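Local coordinates for protein acyl-CoA thioesterase II (Mycobacterium avium subsp. paratuberculosis, PDB 4R9Z) that probably hydrolyses fatty acyl-CoA thioesters to free fatty acids and coenzyme A, as a double hot-dog thioesterase, at residues Ala46-Ser51 and Thr191-Ala196; Glu58-His63 and Ser109-Asn114; Pro124-Ala129 and Thr255-Thr260; Val174-Arg179 and Tyr238-Pro243; Ala246-Leu251 and Glu270-Pro275. All blocks are in the same frame, centred on the assembly; numbering follows the deposited sequence.

How the contacts relate
Contacts 1, 2 and 4 are mostly buried and contact 3 only partly so; contact 5 is also buried, in part by the second subunit. Contact 1 packs two helices by van der Waals contact, without a polar bond between them, and P59 and F110 of contact 2 press against its first helix. Contacts 2, 4 and 5 join antiparallel strands by backbone bonds, but contact 2 adds a histidine-serine bond and contact 4 a two-nitrogen arginine grip. Contacts 3 and 5 share strand 249-258, lying near its two ends with centres about 28 Å apart. Contact 3, a loop laid on an aromatic ring, relies on CH-pi and sulfur-aromatic packing. Contacts 2 and 5 both send polar side chains to the second subunit.

Contact 1. Residues Ala46-Ser51 and Thr191-Ala196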
# COMPACT_ATOMS: atom_id res chain seq x y z
N ALA B 46 -5.98 -1.60 15.17
CA ALA B 46 -4.81 -2.42 14.90
C ALA B 46 -3.54 -1.56 14.84
O ALA B 46 -2.46 -2.01 15.24
CB ALA B 46 -4.99 -3.18 13.61
N LEU B 47 -3.68 -0.34 14.36
CA LEU B 47 -2.55 0.58 14.27
C LEU B 47 -2.13 1.03 15.65
O LEU B 47 -0.94 1.18 15.93
CB LEU B 47 -2.90 1.80 13.42
CG LEU B 47 -1.75 2.81 13.30
CD1 LEU B 47 -0.54 2.19 12.61
CD2 LEU B 47 -2.20 4.10 12.61
N LEU B 48 -3.11 1.23 16.53
CA LEU B 48 -2.81 1.59 17.91
C LEU B 48 -2.14 0.42 18.62
O LEU B 48 -1.23 0.61 19.43
CB LEU B 48 -4.08 2.01 18.65
CG LEU B 48 -4.57 3.41 18.26
CD1 LEU B 48 -5.97 3.67 18.77
CD2 LEU B 48 -3.59 4.45 18.78
N ALA B 49 -2.59 -0.78 18.30
CA ALA B 49 -2.00 -1.98 18.86
C ALA B 49 -0.51 -2.01 18.56
O ALA B 49 0.31 -2.07 19.48
CB ALA B 49 -2.68 -3.21 18.31
N ALA B 50 -0.17 -1.90 17.29
CA ALA B 50 1.22 -1.89 16.85
C ALA B 50 1.99 -0.75 17.51
O ALA B 50 3.09 -0.95 18.02
CB ALA B 50 1.29 -1.78 15.34
N SER B 51 1.41 0.44 17.50
CA SER B 51 2.05 1.64 18.02
C SER B 51 2.43 1.52 19.49
O SER B 51 3.49 2.00 19.90
CB SER B 51 1.15 2.85 17.82
OG SER B 51 0.77 2.99 16.47
N THR B 191 -3.81 10.61 17.09
CA THR B 191 -4.15 11.44 15.95
C THR B 191 -3.91 10.71 14.63
O THR B 191 -4.73 10.78 13.71
CB THR B 191 -3.34 12.75 15.96
OG1 THR B 191 -3.70 13.51 17.12
CG2 THR B 191 -3.61 13.57 14.72
N ALA B 192 -2.79 10.00 14.53
CA ALA B 192 -2.46 9.27 13.32
C ALA B 192 -3.49 8.18 13.03
O ALA B 192 -3.91 7.99 11.89
CB ALA B 192 -1.08 8.68 13.42
N SER B 193 -3.91 7.47 14.08
CA SER B 193 -4.89 6.40 13.89
C SER B 193 -6.25 6.98 13.51
O SER B 193 -7.00 6.35 12.77
CB SER B 193 -5.03 5.55 15.16
OG SER B 193 -5.55 6.31 16.23
N LEU B 194 -6.54 8.18 13.98
CA LEU B 194 -7.80 8.83 13.66
C LEU B 194 -7.79 9.32 12.23
O LEU B 194 -8.81 9.28 11.54
CB LEU B 194 -8.08 9.99 14.61
CG LEU B 194 -8.54 9.61 16.01
CD1 LEU B 194 -8.45 10.81 16.94
CD2 LEU B 194 -9.96 9.08 15.95
N VAL B 195 -6.63 9.79 11.79
CA VAL B 195 -6.43 10.12 10.39
C VAL B 195 -6.67 8.88 9.54
O VAL B 195 -7.47 8.91 8.60
CB VAL B 195 -5.03 10.66 10.14
CG1 VAL B 195 -4.73 10.65 8.65
CG2 VAL B 195 -4.90 12.06 10.70
N ALA B 196 -5.99 7.79 9.87
CA ALA B 196 -6.19 6.53 9.16
C ALA B 196 -7.65 6.08 9.22
O ALA B 196 -8.21 5.65 8.22
CB ALA B 196 -5.28 5.46 9.73
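The carbonyl oxygen of L47, whose side chain crosses to S193, is held twice by S51 one turn further along the same helix. The backbone N of S51 reaches L47 O at 2.9 Å in the regular helical bond, while the hydroxyl OG of S51 arrives from above the opposite face of the carbonyl plane. That hydroxyl is thus tied back to its own helix. Between the helices the contact is van der Waals packing and sparse. The short axes of 46-51 and 191-196 come within 9.6 Å and run nearly antiparallel, at 154°, with L47 and S193 closest in register. A chi1 of 179° stretches L47 away from its own N and sends its CD2 branch across the gap to 3.8 Å from S193 CA. The same methyl lies 4.4 Å from A196 CB, a looser contact further along helix 188-201. L48 leaves its backbone at a slant to the partner, but its forked end bends back over the serine: L48 CG is 3.7 Å from S193 OG, and both its methyls stand about as near. The fork packs against a hydroxyl whose hydrogen-bond partner is L190 O in its own helix. A46 and A50 lie against strands 89-98 and 101-111, and L194 and V195 turn toward W158 and A230. The two helices pack side by side among the strands, consistent with the double hot-dog fold, and P59 of strand 58-66 touches both, L47 on one and A192 on the other.

Contact 2. Residues Glu58-His63 and Ser109-Asn114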
# COMPACT_ATOMS: atom_id res chain seq x y z
N GLU B 58 6.55 6.86 16.09
CA GLU B 58 5.33 7.15 15.35
C GLU B 58 5.26 6.37 14.03
O GLU B 58 6.28 6.11 13.40
CB GLU B 58 5.22 8.65 15.08
CG GLU B 58 4.87 9.47 16.31
CD GLU B 58 5.15 10.94 16.12
OE1 GLU B 58 4.55 11.55 15.21
OE2 GLU B 58 5.98 11.49 16.87
N PRO B 59 4.04 6.00 13.61
CA PRO B 59 3.88 5.27 12.35
C PRO B 59 4.05 6.18 11.15
O PRO B 59 3.47 7.27 11.10
CB PRO B 59 2.45 4.74 12.43
CG PRO B 59 1.75 5.68 13.34
CD PRO B 59 2.76 6.17 14.32
N HIS B 60 4.85 5.75 10.19
CA HIS B 60 5.01 6.52 8.97
C HIS B 60 4.30 5.84 7.80
O HIS B 60 4.08 6.45 6.76
CB HIS B 60 6.49 6.76 8.68
CG HIS B 60 7.26 5.52 8.38
ND1 HIS B 60 7.30 4.94 7.13
CD2 HIS B 60 8.03 4.74 9.18
CE1 HIS B 60 8.06 3.86 7.16
NE2 HIS B 60 8.52 3.72 8.39
N SER B 61 3.93 4.57 7.98
CA SER B 61 3.10 3.87 7.00
C SER B 61 2.43 2.64 7.59
O SER B 61 2.88 2.10 8.59
CB SER B 61 3.92 3.48 5.76
OG SER B 61 4.95 2.57 6.07
N VAL B 62 1.36 2.20 6.94
CA VAL B 62 0.61 1.04 7.39
C VAL B 62 -0.19 0.44 6.23
O VAL B 62 -0.80 1.15 5.43
CB VAL B 62 -0.35 1.40 8.57
CG1 VAL B 62 -1.27 2.55 8.19
CG2 VAL B 62 -1.17 0.19 9.01
N HIS B 63 -0.17 -0.89 6.13
CA HIS B 63 -0.89 -1.59 5.08
C HIS B 63 -1.83 -2.60 5.71
O HIS B 63 -1.39 -3.46 6.47
CB HIS B 63 0.10 -2.27 4.14
CG HIS B 63 1.09 -1.33 3.53
ND1 HIS B 63 0.83 -0.63 2.37
CD2 HIS B 63 2.32 -0.94 3.93
CE1 HIS B 63 1.87 0.13 2.07
NE2 HIS B 63 2.79 -0.04 3.01
N SER B 109 5.00 0.44 9.93
CA SER B 109 6.39 0.77 10.10
C SER B 109 6.50 2.07 10.89
O SER B 109 5.62 2.93 10.83
CB SER B 109 7.10 0.87 8.75
OG SER B 109 8.50 1.04 8.92
N PHE B 110 7.57 2.18 11.67
CA PHE B 110 7.74 3.26 12.64
C PHE B 110 9.18 3.77 12.62
O PHE B 110 10.09 3.01 12.29
CB PHE B 110 7.40 2.78 14.06
CG PHE B 110 6.03 2.20 14.19
CD1 PHE B 110 5.79 0.88 13.86
CD2 PHE B 110 4.99 2.96 14.69
CE1 PHE B 110 4.52 0.33 13.99
CE2 PHE B 110 3.72 2.41 14.83
CZ PHE B 110 3.49 1.10 14.47
N LYS B 111 9.38 5.03 12.96
CA LYS B 111 10.73 5.51 13.21
C LYS B 111 10.74 6.64 14.23
O LYS B 111 9.69 7.17 14.60
CB LYS B 111 11.40 5.97 11.92
CG LYS B 111 10.69 7.10 11.22
CD LYS B 111 11.51 7.61 10.04
CE LYS B 111 12.87 8.10 10.50
NZ LYS B 111 13.37 9.20 9.64
N VAL B 112 11.94 6.97 14.71
CA VAL B 112 12.10 8.10 15.62
C VAL B 112 12.20 9.37 14.78
O VAL B 112 12.80 9.36 13.70
CB VAL B 112 13.34 7.93 16.52
CG1 VAL B 112 13.14 6.77 17.49
CG2 VAL B 112 14.59 7.70 15.69
N VAL B 113 11.60 10.45 15.27
CA VAL B 113 11.44 11.67 14.47
C VAL B 113 12.57 12.68 14.72
O VAL B 113 13.15 12.71 15.80
CB VAL B 113 10.06 12.32 14.75
CG1 VAL B 113 9.84 13.56 13.89
CG2 VAL B 113 8.95 11.31 14.51
N ASN B 114 12.88 13.47 13.70
CA ASN B 114 13.82 14.59 13.80
C ASN B 114 13.50 15.50 14.99
O ASN B 114 14.12 15.39 16.04
CB ASN B 114 13.78 15.40 12.50
CG ASN B 114 14.98 16.32 12.34
OD1 ASN B 114 15.58 16.76 13.32
ND2 ASN B 114 15.33 16.63 11.10
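H60 and S109 form the tight heart of this strand pair: H60 NE2 and S109 OG are 2.7 Å apart, a hydrogen bond in which either could be the donor. H60 has CG turned between its backbone N and carbonyl carbon (chi1 64°), and this brings the imidazole back over the neighbouring strand, its edge near K111 N. Its backbone joins in, with H60 N donating to S109 O at 3.0 Å, and S109 N closes the next link to S61 O, also 3.0 Å. Because P59 faces F110 but S61 faces S109, the register slips by one and H60 sits in a beta bulge. On the other face the rings pack: P59 CB lies 3.6 Å from F110 CE2, the two side chains passing at a slant. Toward E58 and the end of strand 101-111 the pairing slackens. The E58 and K111 pair keeps two backbone bonds, both weak, K111 N to E58 O being 3.3 Å and E58 N to K111 O 3.5 Å. Beyond them the exposed, poorly ordered V113 merely brushes E58, with CG2 3.8 Å from OE2, an oxygen whose salt bridge is to R229. S109 OG and H60 ND1 also bond R220 and E270 of the second subunit, so this buried polar patch lies at the subunit interface. In the sheet, strand 58-66 has strand 218-226 on its other side, through H60 with F226 and V62 with V224; F110 bonds S90 of strand 89-98, and helix 39-52 covers P59 and F110 through L47, A50 and S51.

Contact 3. Residues Pro124-Ala129 and Thr255-Thr260; sequences PIMPEA and TMFNRT
M126 carries its CG anti to the backbone N (chi1 -177°) and stays extended beyond it, while F257 sets CG anti to its carbonyl carbon (chi1 -60°); together these turns lay the methionine chain along the phenyl ring, the two side chains lying antiparallel alongside each other. M126 CB sits over one face of the F257 ring, 3.8 Å from the centroid and 19° off the normal, a CH-pi contact displaced toward the rim. Further along, M126 SD stands 4.9 Å from the F257 centroid at an oblique angle and 3.8 Å from N258 O. The edge of the ring is used as well: P124 O lies near the ring plane, 3.3 Å from F257 CE2, where it meets the hydrogen-bearing rim. P127 comes across at about a right angle, its CD 4.1 Å from F257 CE1. One aromatic ring is thus held by three residues of the PIMP sequence, at face and at rim, and the two segments share no hydrogen bond. The backbone of F257 is hydrogen-bonded to F237 of strand 236-246. M126 also packs on F237 and W177. The arrangement is a Met-aromatic contact backed by CH-pi packing, by which the long connection between strands 121-122 and 159-163 is laid across strand 249-258 of the C-terminal hot-dog region.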
# COMPACT_ATOMS: atom_id res chain seq x y z
N PRO B 124 2.79 17.49 -2.74
CA PRO B 124 1.88 18.11 -3.70
C PRO B 124 1.27 19.36 -3.08
O PRO B 124 0.99 19.38 -1.87
CB PRO B 124 0.82 17.04 -3.95
CG PRO B 124 0.95 16.08 -2.80
CD PRO B 124 2.38 16.12 -2.38
N ILE B 125 1.02 20.38 -3.90
CA ILE B 125 0.43 21.61 -3.40
C ILE B 125 -1.05 21.38 -3.16
O ILE B 125 -1.74 20.79 -3.99
CB ILE B 125 0.61 22.78 -4.39
CG1 ILE B 125 2.08 22.91 -4.81
CG2 ILE B 125 0.09 24.08 -3.79
CD1 ILE B 125 3.03 23.03 -3.64
N MET B 126 -1.53 21.85 -2.02
CA MET B 126 -2.93 21.69 -1.67
C MET B 126 -3.79 22.50 -2.62
O MET B 126 -3.53 23.69 -2.84
CB MET B 126 -3.17 22.12 -0.24
CG MET B 126 -4.57 21.93 0.22
SD MET B 126 -4.76 22.75 1.80
CE MET B 126 -6.52 22.94 1.84
N PRO B 127 -4.81 21.86 -3.21
CA PRO B 127 -5.70 22.55 -4.15
C PRO B 127 -6.45 23.71 -3.50
O PRO B 127 -6.91 23.57 -2.36
CB PRO B 127 -6.68 21.45 -4.58
CG PRO B 127 -5.95 20.18 -4.33
CD PRO B 127 -5.10 20.42 -3.12
N GLU B 128 -6.58 24.83 -4.20
CA GLU B 128 -7.40 25.93 -3.71
C GLU B 128 -8.86 25.52 -3.64
O GLU B 128 -9.39 24.91 -4.57
CB GLU B 128 -7.24 27.17 -4.57
CG GLU B 128 -5.82 27.68 -4.66
CD GLU B 128 -5.71 28.87 -5.59
OE1 GLU B 128 -6.77 29.40 -5.99
OE2 GLU B 128 -4.57 29.28 -5.91
N ALA B 129 -9.51 25.86 -2.54
CA ALA B 129 -10.91 25.52 -2.35
C ALA B 129 -11.60 26.55 -1.47
O ALA B 129 -10.94 27.23 -0.68
CB ALA B 129 -11.04 24.14 -1.75
N THR B 255 -5.36 12.17 -0.58
CA THR B 255 -4.31 13.00 -0.02
C THR B 255 -4.94 13.92 0.99
O THR B 255 -5.91 14.62 0.69
CB THR B 255 -3.57 13.81 -1.09
OG1 THR B 255 -4.41 13.95 -2.25
CG2 THR B 255 -2.29 13.13 -1.50
N MET B 256 -4.40 13.93 2.20
CA MET B 256 -4.97 14.73 3.27
C MET B 256 -4.04 15.88 3.63
O MET B 256 -2.83 15.70 3.70
CB MET B 256 -5.24 13.86 4.49
CG MET B 256 -6.08 14.52 5.55
SD MET B 256 -6.46 13.36 6.85
CE MET B 256 -7.32 12.09 5.93
N PHE B 257 -4.62 17.05 3.86
CA PHE B 257 -3.84 18.24 4.20
C PHE B 257 -4.35 18.91 5.48
O PHE B 257 -5.54 18.85 5.79
CB PHE B 257 -3.89 19.28 3.08
CG PHE B 257 -3.36 18.81 1.76
CD1 PHE B 257 -4.17 18.11 0.87
CD2 PHE B 257 -2.05 19.09 1.38
CE1 PHE B 257 -3.68 17.69 -0.36
CE2 PHE B 257 -1.56 18.68 0.16
CZ PHE B 257 -2.37 17.98 -0.71
N ASN B 258 -3.43 19.54 6.22
CA ASN B 258 -3.83 20.49 7.24
C ASN B 258 -4.36 21.75 6.57
O ASN B 258 -3.99 22.04 5.43
CB ASN B 258 -2.67 20.84 8.17
CG ASN B 258 -2.32 19.72 9.13
OD1 ASN B 258 -3.20 18.99 9.60
ND2 ASN B 258 -1.04 19.58 9.43
N ARG B 259 -5.21 22.50 7.26
CA ARG B 259 -5.74 23.75 6.72
C ARG B 259 -4.61 24.69 6.30
O ARG B 259 -4.77 25.50 5.39
CB ARG B 259 -6.65 24.45 7.73
CG ARG B 259 -7.35 25.69 7.18
CD ARG B 259 -8.52 26.12 8.06
NE ARG B 259 -9.37 27.10 7.40
CZ ARG B 259 -10.59 27.45 7.82
NH1 ARG B 259 -11.09 26.88 8.91
NH2 ARG B 259 -11.29 28.36 7.17
N THR B 260 -3.46 24.55 6.94
CA THR B 260 -2.28 25.33 6.58
C THR B 260 -1.75 24.91 5.21
O THR B 260 -0.99 25.66 4.58
CB THR B 260 -1.16 25.16 7.62
OG1 THR B 260 -0.73 23.79 7.66
CG2 THR B 260 -1.65 25.59 9.00

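Contact 4. Residues Val174-Arg179 and Tyr238-Pro243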
# COMPACT_ATOMS: atom_id res chain seq x y z
N VAL B 174 -13.84 13.92 -5.44
CA VAL B 174 -14.81 14.48 -4.50
C VAL B 174 -14.09 14.90 -3.21
O VAL B 174 -14.21 14.24 -2.18
CB VAL B 174 -15.93 13.48 -4.15
CG1 VAL B 174 -17.10 14.20 -3.49
CG2 VAL B 174 -16.41 12.74 -5.39
N PRO B 175 -13.35 16.01 -3.27
CA PRO B 175 -12.60 16.49 -2.10
C PRO B 175 -13.51 17.04 -1.02
O PRO B 175 -14.60 17.54 -1.34
CB PRO B 175 -11.70 17.58 -2.69
CG PRO B 175 -12.48 18.09 -3.85
CD PRO B 175 -13.12 16.87 -4.45
N MET B 176 -13.09 16.96 0.23
CA MET B 176 -13.94 17.37 1.34
C MET B 176 -13.15 18.06 2.45
O MET B 176 -11.94 17.86 2.59
CB MET B 176 -14.66 16.16 1.93
CG MET B 176 -13.75 15.25 2.74
SD MET B 176 -14.49 13.69 3.20
CE MET B 176 -16.00 14.22 3.98
N TRP B 177 -13.85 18.88 3.22
CA TRP B 177 -13.30 19.39 4.47
C TRP B 177 -13.82 18.50 5.58
O TRP B 177 -14.99 18.12 5.57
CB TRP B 177 -13.72 20.84 4.73
CG TRP B 177 -13.07 21.86 3.87
CD1 TRP B 177 -13.65 22.57 2.87
CD2 TRP B 177 -11.71 22.29 3.94
NE1 TRP B 177 -12.73 23.43 2.31
CE2 TRP B 177 -11.53 23.27 2.95
CE3 TRP B 177 -10.62 21.94 4.75
CZ2 TRP B 177 -10.31 23.90 2.73
CZ3 TRP B 177 -9.41 22.57 4.54
CH2 TRP B 177 -9.27 23.54 3.54
N TRP B 178 -12.97 18.18 6.54
CA TRP B 178 -13.43 17.42 7.69
C TRP B 178 -12.67 17.82 8.94
O TRP B 178 -11.51 18.27 8.88
CB TRP B 178 -13.29 15.91 7.44
CG TRP B 178 -11.91 15.40 7.70
CD1 TRP B 178 -10.83 15.45 6.86
CD2 TRP B 178 -11.45 14.76 8.89
NE1 TRP B 178 -9.74 14.88 7.46
CE2 TRP B 178 -10.09 14.45 8.71
CE3 TRP B 178 -12.07 14.41 10.10
CZ2 TRP B 178 -9.33 13.81 9.69
CZ3 TRP B 178 -11.32 13.78 11.07
CH2 TRP B 178 -9.96 13.48 10.86
N ARG B 179 -13.34 17.68 10.07
CA ARG B 179 -12.70 17.81 11.37
C ARG B 179 -13.44 16.93 12.35
O ARG B 179 -14.62 16.61 12.14
CB ARG B 179 -12.69 19.27 11.83
CG ARG B 179 -14.07 19.80 12.20
CD ARG B 179 -13.99 21.25 12.65
NE ARG B 179 -15.31 21.82 12.91
CZ ARG B 179 -15.52 23.01 13.45
NH1 ARG B 179 -14.49 23.76 13.81
NH2 ARG B 179 -16.76 23.44 13.65
N TYR B 238 -9.38 16.63 2.56
CA TYR B 238 -9.18 15.26 2.11
C TYR B 238 -9.56 15.11 0.65
O TYR B 238 -10.73 14.90 0.32
CB TYR B 238 -9.98 14.28 2.97
CG TYR B 238 -9.57 12.83 2.80
CD1 TYR B 238 -8.29 12.50 2.40
CD2 TYR B 238 -10.47 11.80 3.07
CE1 TYR B 238 -7.91 11.17 2.25
CE2 TYR B 238 -10.10 10.47 2.93
CZ TYR B 238 -8.81 10.17 2.52
OH TYR B 238 -8.44 8.85 2.38
N ASP B 239 -8.56 15.18 -0.22
CA ASP B 239 -8.76 14.98 -1.64
C ASP B 239 -8.99 13.50 -1.92
O ASP B 239 -8.21 12.66 -1.51
CB ASP B 239 -7.54 15.50 -2.41
CG ASP B 239 -7.88 15.94 -3.82
OD1 ASP B 239 -9.08 15.93 -4.17
OD2 ASP B 239 -6.95 16.31 -4.56
N ARG B 240 -10.08 13.19 -2.63
CA ARG B 240 -10.47 11.81 -2.88
C ARG B 240 -10.77 11.59 -4.36
O ARG B 240 -11.36 12.44 -5.01
CB ARG B 240 -11.71 11.43 -2.07
CG ARG B 240 -11.63 11.72 -0.58
CD ARG B 240 -12.94 11.37 0.12
NE ARG B 240 -14.05 12.21 -0.33
CZ ARG B 240 -15.32 12.06 0.06
NH1 ARG B 240 -15.65 11.10 0.92
NH2 ARG B 240 -16.26 12.88 -0.41
N SER B 241 -10.39 10.42 -4.87
CA SER B 241 -10.68 10.07 -6.25
C SER B 241 -10.71 8.55 -6.45
O SER B 241 -10.30 7.80 -5.57
CB SER B 241 -9.67 10.73 -7.18
OG SER B 241 -8.36 10.28 -6.89
N SER B 242 -11.24 8.11 -7.59
CA SER B 242 -11.21 6.69 -7.95
C SER B 242 -10.61 6.53 -9.34
O SER B 242 -11.33 6.56 -10.33
CB SER B 242 -12.60 6.07 -7.90
OG SER B 242 -12.56 4.67 -8.08
N PRO B 243 -9.28 6.37 -9.42
CA PRO B 243 -8.59 6.32 -10.71
C PRO B 243 -8.99 5.13 -11.57
O PRO B 243 -9.11 5.27 -12.78
CB PRO B 243 -7.11 6.22 -10.32
CG PRO B 243 -7.05 6.66 -8.90
CD PRO B 243 -8.35 6.25 -8.29
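Strands 176-179 and 238-241, neighbours in the C-terminal hot-dog region, run antiparallel but splayed, at 132°, and meet at one hydrogen-bonded pair: Y238 N gives a straight 2.8 Å bond to M176 O, whereas M176 N reaches Y238 O, 3.1 Å away, from well above the carbonyl plane. Beyond it V174 N donates to R240 O at 2.9 Å, and the arginine answers with its side chain. Bent at chi3 (-64°), R240 offers NE and NH2 side-on to the single oxygen V174 O, at 2.8 Å from NE and 3.0 Å from NH2, with that oxygen in the guanidinium plane. M176 SD lies over the centre of one guanidinium face, 3.6 Å from R240 CZ, and at the edge of the Y238 ring. Along the other flank P175 CB packs 3.4 Å from D239 OD1, a carboxylate oxygen salt-bridged to R173. Y238 OH is bonded to S199 O, a main-chain oxygen beyond the strands. The buried guanidinium thus has two firm bonds to V174 O and a weak one from NH1 to T202 O, with a sulfur over one face, which probably limits its rotation.

Contact 5. Residues Ala246-Leu251 and Glu270-Pro275; sequences AGSLAL and EMYFPP
This contact lies at the open end of the beta hairpin formed by strands 249-258 and 263-272, consistent with the second hot-dog of the fold. A250 and M271 make an antiparallel hydrogen-bonded pair, A250 N to M271 O and M271 N to A250 O both 2.9 Å, each donor in the carbonyl plane; L249 with Y272 and L251 with E270 flank it as non-hydrogen-bonded pairs. F273 N also donates to S248 O, though that bond is modelled too short for its length to be trusted. On one face L249 CD2 comes 4.1 Å from Y272 CB, at the edge of the tyrosine ring, and L251 CD2 touches E270 CB at 4.0 Å. With chi1 at 176° the Y272 ring is carried to S248, its CE1 3.5 Å from S248 CB. On the other face A250 CB meets F273 CE1 at 4.0 Å, and helix 204-211 covers the side through A207 and R211. The polar ends of S248 and E270 reach the second subunit: S248 OG bonds K111, and the E270 carboxylate bonds S61 and, more weakly, H60. Backbone bonds and carbon therefore join the two strands, while the serine and glutamate make polar bonds across the subunit interface.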
# COMPACT_ATOMS: atom_id res chain seq x y z
N ALA B 246 -10.91 -2.53 -12.02
CA ALA B 246 -10.68 -3.68 -12.88
C ALA B 246 -11.76 -4.72 -12.64
O ALA B 246 -11.50 -5.80 -12.11
CB ALA B 246 -9.31 -4.28 -12.63
N GLY B 247 -12.99 -4.37 -13.00
CA GLY B 247 -14.11 -5.27 -12.79
C GLY B 247 -14.73 -5.09 -11.42
O GLY B 247 -15.34 -4.06 -11.13
N SER B 248 -14.58 -6.12 -10.59
CA SER B 248 -15.16 -6.12 -9.26
C SER B 248 -14.32 -5.33 -8.26
O SER B 248 -14.78 -4.99 -7.17
CB SER B 248 -15.31 -7.55 -8.77
OG SER B 248 -14.11 -8.27 -9.00
N LEU B 249 -13.07 -5.06 -8.64
CA LEU B 249 -12.14 -4.35 -7.77
C LEU B 249 -11.88 -2.91 -8.21
O LEU B 249 -11.39 -2.67 -9.31
CB LEU B 249 -10.81 -5.10 -7.71
CG LEU B 249 -10.89 -6.47 -7.06
CD1 LEU B 249 -9.61 -7.23 -7.29
CD2 LEU B 249 -11.17 -6.32 -5.57
N ALA B 250 -12.22 -1.96 -7.34
CA ALA B 250 -11.97 -0.55 -7.63
C ALA B 250 -10.87 0.03 -6.74
O ALA B 250 -10.78 -0.31 -5.56
CB ALA B 250 -13.25 0.26 -7.48
N LEU B 251 -10.04 0.90 -7.31
CA LEU B 251 -9.06 1.66 -6.53
C LEU B 251 -9.56 3.04 -6.14
O LEU B 251 -10.24 3.71 -6.91
CB LEU B 251 -7.75 1.83 -7.31
CG LEU B 251 -6.65 0.79 -7.15
CD1 LEU B 251 -5.39 1.25 -7.87
CD2 LEU B 251 -6.37 0.50 -5.68
N GLU B 270 -8.30 -0.37 -1.97
CA GLU B 270 -8.88 -1.27 -2.95
C GLU B 270 -10.14 -1.88 -2.35
O GLU B 270 -10.14 -2.32 -1.20
CB GLU B 270 -7.88 -2.35 -3.36
CG GLU B 270 -8.35 -3.28 -4.47
CD GLU B 270 -7.29 -4.31 -4.84
OE1 GLU B 270 -6.67 -4.89 -3.92
OE2 GLU B 270 -7.08 -4.55 -6.05
N MET B 271 -11.23 -1.88 -3.12
CA MET B 271 -12.48 -2.41 -2.62
C MET B 271 -13.18 -3.33 -3.63
O MET B 271 -13.03 -3.17 -4.84
CB MET B 271 -13.42 -1.27 -2.21
CG MET B 271 -13.91 -0.41 -3.35
SD MET B 271 -14.38 1.24 -2.77
CE MET B 271 -12.77 2.00 -2.57
N TYR B 272 -13.93 -4.29 -3.10
CA TYR B 272 -14.62 -5.31 -3.89
C TYR B 272 -16.09 -4.98 -4.12
O TYR B 272 -16.82 -4.66 -3.17
CB TYR B 272 -14.48 -6.66 -3.20
CG TYR B 272 -15.23 -7.81 -3.85
CD1 TYR B 272 -14.93 -8.22 -5.15
CD2 TYR B 272 -16.21 -8.51 -3.15
CE1 TYR B 272 -15.61 -9.28 -5.73
CE2 TYR B 272 -16.88 -9.57 -3.73
CZ TYR B 272 -16.58 -9.95 -5.02
OH TYR B 272 -17.25 -11.00 -5.60
N PHE B 273 -16.52 -5.03 -5.38
CA PHE B 273 -17.93 -4.91 -5.74
C PHE B 273 -18.48 -6.21 -6.32
O PHE B 273 -18.19 -6.54 -7.48
CB PHE B 273 -18.16 -3.78 -6.73
CG PHE B 273 -18.04 -2.41 -6.13
CD1 PHE B 273 -16.81 -1.76 -6.09
CD2 PHE B 273 -19.16 -1.77 -5.63
CE1 PHE B 273 -16.70 -0.50 -5.54
CE2 PHE B 273 -19.06 -0.50 -5.09
CZ PHE B 273 -17.83 0.13 -5.03
N PRO B 274 -19.29 -6.94 -5.54
CA PRO B 274 -19.90 -8.19 -6.03
C PRO B 274 -20.82 -7.94 -7.22
O PRO B 274 -21.66 -7.05 -7.16
CB PRO B 274 -20.71 -8.68 -4.83
CG PRO B 274 -20.11 -8.00 -3.64
CD PRO B 274 -19.60 -6.68 -4.13
N PRO B 275 -20.67 -8.75 -8.28
CA PRO B 275 -21.61 -8.69 -9.41
C PRO B 275 -22.98 -9.27 -9.04
O PRO B 275 -23.99 -8.62 -9.31
CB PRO B 275 -20.92 -9.54 -10.49
CG PRO B 275 -19.48 -9.60 -10.08
CD PRO B 275 -19.50 -9.59 -8.58